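Local atomic coordinates of uncharacterized protein (Bacteroides eggerthii DSM 20697, PDB entry 4ECO), a protein that is of unknown function but folds as a leucine-rich repeat solenoid, an architecture that commonly serves in protein binding. Residues V403-I414 against I433-Q444. Sequence-based numbering, arbitrary orientation.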
loop_
_atom_site.group_PDB
_atom_site.type_symbol
_atom_site.label_atom_id
_atom_site.label_comp_id
_atom_site.label_asym_id
_atom_site.label_seq_id
_atom_site.Cartn_x
_atom_site.Cartn_y
_atom_site.Cartn_z
ATOM N N VAL A 403 -9.004 11.084 -13.231
ATOM C CA VAL A 403 -7.574 10.874 -13.435
ATOM C C VAL A 403 -6.967 10.362 -12.151
ATOM O O VAL A 403 -7.072 11.011 -11.101
ATOM C CB VAL A 403 -6.828 12.140 -13.964
ATOM C CG1 VAL A 403 -5.327 11.876 -14.148
ATOM C CG2 VAL A 403 -7.435 12.616 -15.270
HETATM N N MSE A 404 -6.319 9.189 -12.248
HETATM C CA MSE A 404 -5.607 8.556 -11.140
HETATM C C MSE A 404 -4.338 9.349 -10.816
HETATM O O MSE A 404 -3.816 10.068 -11.682
HETATM C CB MSE A 404 -5.266 7.099 -11.494
HETATM C CG MSE A 404 -6.497 6.249 -11.882
HETATM SE SE MSE A 404 -6.046 4.382 -12.226
HETATM C CE MSE A 404 -5.322 4.573 -13.990
ATOM N N SER A 405 -3.870 9.261 -9.564
ATOM C CA SER A 405 -2.669 9.973 -9.111
ATOM C C SER A 405 -1.404 9.355 -9.740
ATOM O O SER A 405 -0.708 10.054 -10.476
ATOM C CB SER A 405 -2.562 9.979 -7.585
ATOM O OG SER A 405 -3.305 11.026 -6.972
ATOM N N ALA A 406 -1.130 8.052 -9.486
ATOM C CA ALA A 406 0.059 7.351 -9.981
ATOM C C ALA A 406 -0.165 5.844 -10.103
ATOM O O ALA A 406 -0.877 5.253 -9.286
ATOM C CB ALA A 406 1.247 7.607 -9.054
ATOM N N ILE A 407 0.508 5.212 -11.068
ATOM C CA ILE A 407 0.440 3.766 -11.263
ATOM C C ILE A 407 1.874 3.219 -11.235
ATOM O O ILE A 407 2.787 3.812 -11.817
ATOM C CB ILE A 407 -0.351 3.399 -12.537
ATOM C CG1 ILE A 407 -0.704 1.915 -12.572
ATOM C CG2 ILE A 407 0.302 3.906 -13.844
ATOM C CD1 ILE A 407 -1.945 1.656 -13.308
ATOM N N ASP A 408 2.090 2.149 -10.466
ATOM C CA ASP A 408 3.431 1.601 -10.308
ATOM C C ASP A 408 3.572 0.318 -11.083
ATOM O O ASP A 408 2.904 -0.682 -10.771
ATOM C CB ASP A 408 3.747 1.380 -8.824
ATOM C CG ASP A 408 5.227 1.263 -8.473
ATOM O OD1 ASP A 408 6.037 0.933 -9.372
ATOM O OD2 ASP A 408 5.570 1.459 -7.291
ATOM N N PHE A 409 4.431 0.358 -12.123
ATOM C CA PHE A 409 4.786 -0.813 -12.938
ATOM C C PHE A 409 6.287 -1.140 -12.786
ATOM O O PHE A 409 6.819 -1.951 -13.554
ATOM C CB PHE A 409 4.436 -0.613 -14.416
ATOM C CG PHE A 409 2.976 -0.529 -14.743
ATOM C CD1 PHE A 409 2.190 -1.672 -14.787
ATOM C CD2 PHE A 409 2.399 0.683 -15.100
ATOM C CE1 PHE A 409 0.835 -1.597 -15.114
ATOM C CE2 PHE A 409 1.044 0.760 -15.427
ATOM C CZ PHE A 409 0.266 -0.380 -15.423
ATOM N N SER A 410 6.964 -0.525 -11.776
ATOM C CA SER A 410 8.405 -0.722 -11.551
ATOM C C SER A 410 8.747 -2.191 -11.182
ATOM O O SER A 410 7.907 -2.928 -10.654
ATOM C CB SER A 410 8.956 0.238 -10.495
ATOM O OG SER A 410 8.618 -0.074 -9.157
ATOM N N TYR A 411 9.981 -2.605 -11.515
ATOM C CA TYR A 411 10.509 -3.928 -11.256
ATOM C C TYR A 411 9.662 -4.979 -11.913
ATOM O O TYR A 411 9.038 -5.800 -11.250
ATOM C CB TYR A 411 10.622 -4.190 -9.775
ATOM C CG TYR A 411 11.832 -3.567 -9.140
ATOM C CD1 TYR A 411 13.061 -4.226 -9.147
ATOM C CD2 TYR A 411 11.740 -2.349 -8.459
ATOM C CE1 TYR A 411 14.177 -3.674 -8.518
ATOM C CE2 TYR A 411 12.840 -1.808 -7.793
ATOM C CZ TYR A 411 14.058 -2.472 -7.832
ATOM O OH TYR A 411 15.149 -1.974 -7.174
ATOM N N ASN A 412 9.627 -4.926 -13.233
ATOM C CA ASN A 412 8.933 -5.878 -14.089
ATOM C C ASN A 412 9.872 -6.218 -15.237
ATOM O O ASN A 412 11.084 -5.987 -15.126
ATOM C CB ASN A 412 7.565 -5.340 -14.554
ATOM C CG ASN A 412 6.429 -5.650 -13.600
ATOM O OD1 ASN A 412 6.090 -6.810 -13.365
ATOM N ND2 ASN A 412 5.814 -4.621 -13.032
ATOM N N GLU A 413 9.333 -6.813 -16.307
ATOM C CA GLU A 413 10.104 -7.220 -17.475
ATOM C C GLU A 413 9.489 -6.603 -18.731
ATOM O O GLU A 413 9.480 -7.229 -19.796
ATOM C CB GLU A 413 10.160 -8.747 -17.547
ATOM C CG GLU A 413 11.257 -9.288 -16.665
ATOM C CD GLU A 413 11.001 -10.638 -16.035
ATOM O OE1 GLU A 413 10.749 -11.616 -16.776
ATOM O OE2 GLU A 413 11.111 -10.723 -14.789
ATOM N N ILE A 414 8.972 -5.359 -18.601
ATOM C CA ILE A 414 8.316 -4.627 -19.699
ATOM C C ILE A 414 9.377 -4.260 -20.731
ATOM O O ILE A 414 10.428 -3.748 -20.362
ATOM C CB ILE A 414 7.524 -3.406 -19.162
ATOM C CG1 ILE A 414 6.367 -3.900 -18.226
ATOM C CG2 ILE A 414 7.007 -2.516 -20.294
ATOM C CD1 ILE A 414 5.810 -2.890 -17.295
ATOM N N ILE A 433 -3.635 5.510 -20.548
ATOM C CA ILE A 433 -3.896 5.435 -19.103
ATOM C C ILE A 433 -4.283 6.809 -18.589
ATOM O O ILE A 433 -3.568 7.782 -18.830
ATOM C CB ILE A 433 -2.692 4.866 -18.276
ATOM C CG1 ILE A 433 -2.000 3.667 -18.967
ATOM C CG2 ILE A 433 -3.126 4.518 -16.832
ATOM C CD1 ILE A 433 -0.828 3.067 -18.213
ATOM N N ASN A 434 -5.396 6.870 -17.843
ATOM C CA ASN A 434 -5.937 8.064 -17.191
ATOM C C ASN A 434 -5.239 8.256 -15.852
ATOM O O ASN A 434 -5.831 8.028 -14.787
ATOM C CB ASN A 434 -7.456 7.913 -17.014
ATOM C CG ASN A 434 -7.874 6.631 -16.314
ATOM O OD1 ASN A 434 -7.435 5.518 -16.658
ATOM N ND2 ASN A 434 -8.701 6.772 -15.285
ATOM N N VAL A 435 -3.944 8.629 -15.899
ATOM C CA VAL A 435 -3.120 8.779 -14.691
ATOM C C VAL A 435 -2.147 9.946 -14.866
ATOM O O VAL A 435 -1.709 10.221 -15.975
ATOM C CB VAL A 435 -2.390 7.446 -14.336
ATOM C CG1 VAL A 435 -1.330 7.069 -15.371
ATOM C CG2 VAL A 435 -1.786 7.503 -12.948
ATOM N N SER A 436 -1.820 10.628 -13.757
ATOM C CA SER A 436 -0.888 11.762 -13.721
ATOM C C SER A 436 0.576 11.277 -13.679
ATOM O O SER A 436 1.435 11.919 -14.290
ATOM C CB SER A 436 -1.180 12.663 -12.520
ATOM O OG SER A 436 -2.522 13.131 -12.506
ATOM N N SER A 437 0.861 10.152 -12.986
ATOM C CA SER A 437 2.239 9.667 -12.881
ATOM C C SER A 437 2.372 8.174 -13.208
ATOM O O SER A 437 1.586 7.360 -12.730
ATOM C CB SER A 437 2.789 9.927 -11.477
ATOM O OG SER A 437 4.171 9.630 -11.353
ATOM N N ILE A 438 3.391 7.812 -13.996
ATOM C CA ILE A 438 3.615 6.408 -14.330
ATOM C C ILE A 438 5.050 6.055 -13.914
ATOM O O ILE A 438 6.004 6.771 -14.215
ATOM C CB ILE A 438 3.275 6.021 -15.822
ATOM C CG1 ILE A 438 3.358 4.499 -16.036
ATOM C CG2 ILE A 438 4.074 6.798 -16.853
ATOM C CD1 ILE A 438 2.588 3.980 -17.170
ATOM N N ASN A 439 5.170 4.980 -13.149
ATOM C CA ASN A 439 6.463 4.508 -12.683
ATOM C C ASN A 439 6.802 3.266 -13.462
ATOM O O ASN A 439 6.243 2.201 -13.202
ATOM C CB ASN A 439 6.461 4.262 -11.169
ATOM C CG ASN A 439 7.828 3.928 -10.605
ATOM O OD1 ASN A 439 8.783 3.575 -11.313
ATOM N ND2 ASN A 439 7.947 4.024 -9.298
ATOM N N LEU A 440 7.678 3.420 -14.444
ATOM C CA LEU A 440 8.147 2.324 -15.290
ATOM C C LEU A 440 9.644 2.040 -15.030
ATOM O O LEU A 440 10.305 1.425 -15.876
ATOM C CB LEU A 440 7.897 2.649 -16.767
ATOM C CG LEU A 440 6.459 2.533 -17.237
ATOM C CD1 LEU A 440 6.277 3.251 -18.544
ATOM C CD2 LEU A 440 6.050 1.087 -17.350
ATOM N N SER A 441 10.174 2.477 -13.855
ATOM C CA SER A 441 11.586 2.261 -13.494
ATOM C C SER A 441 11.877 0.757 -13.292
ATOM O O SER A 441 10.954 -0.021 -13.069
ATOM C CB SER A 441 11.983 3.069 -12.249
ATOM O OG SER A 441 11.193 2.770 -11.110
ATOM N N ASN A 442 13.143 0.351 -13.409
ATOM C CA ASN A 442 13.619 -1.040 -13.290
ATOM C C ASN A 442 12.796 -2.013 -14.159
ATOM O O ASN A 442 12.107 -2.899 -13.653
ATOM C CB ASN A 442 13.656 -1.518 -11.838
ATOM C CG ASN A 442 14.905 -1.098 -11.139
ATOM O OD1 ASN A 442 15.993 -1.611 -11.436
ATOM N ND2 ASN A 442 14.778 -0.126 -10.221
ATOM N N ASN A 443 12.904 -1.847 -15.473
ATOM C CA ASN A 443 12.264 -2.718 -16.462
ATOM C C ASN A 443 13.284 -3.017 -17.577
ATOM O O ASN A 443 14.492 -2.868 -17.354
ATOM C CB ASN A 443 10.972 -2.072 -17.006
ATOM C CG ASN A 443 9.738 -2.458 -16.247
ATOM O OD1 ASN A 443 9.227 -3.554 -16.395
ATOM N ND2 ASN A 443 9.207 -1.562 -15.444
ATOM N N GLN A 444 12.822 -3.421 -18.767
ATOM C CA GLN A 444 13.722 -3.720 -19.864
ATOM C C GLN A 444 13.295 -2.957 -21.119
ATOM O O GLN A 444 13.436 -3.466 -22.242
ATOM C CB GLN A 444 13.754 -5.221 -20.101
ATOM C CG GLN A 444 14.564 -5.964 -19.054
ATOM C CD GLN A 444 14.552 -7.437 -19.312
ATOM O OE1 GLN A 444 14.075 -8.228 -18.501
ATOM N NE2 GLN A 444 15.033 -7.836 -20.478
#
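Asn443 reaches across to the neighbouring coil with both ends of its amide: ND2 gives a nearly straight bond to Phe409 O (3.1 Å), while OD1 takes the backbone N of Ile414 at 2.9 Å. Phe409 O receives a second amide, that of Asn412 in its own coil, and the two donors approach from opposite faces of the carbonyl plane. This is the work of the asparagine of a leucine-rich repeat, which satisfies buried backbone of the adjacent coil where the chain leaves the strand. An alanine in place of Asn443 would take both bonds away and is likely to leave Ile414 N without its acceptor inside the core.

Ahead of the turn, strands 406-408 and 437-439 run parallel, their axes 4.7 Å apart. On the packed face Ile407 and Ile438 lie side by side (CG2 to CG1 3.8 Å); both carry CG1 anti to the backbone N (chi1 -167° and -172°), which turns their side chains the same way. The Phe409 ring meets Ile438 CD1 obliquely through CD2, and Ile414 CD1 closes on Leu440 CD2 at 4.0 Å.

The outer side is looser and more polar. Tyr411, exposed, stacks one ring face on the Asn442 amide, the planes 15° apart, with Asn442 CB 3.7 Å above the centre of the Tyr411 ring. Glu413 and Gln444 merely run alongside, the carboxylate turning to Lys390 in a salt bridge.

The pair continues in both directions: strand 381-383 flanks 404-408, strand 461-463 flanks 435-439, and Leu452 of helix 451-454 packs against Ile433, Ile438 and Leu440.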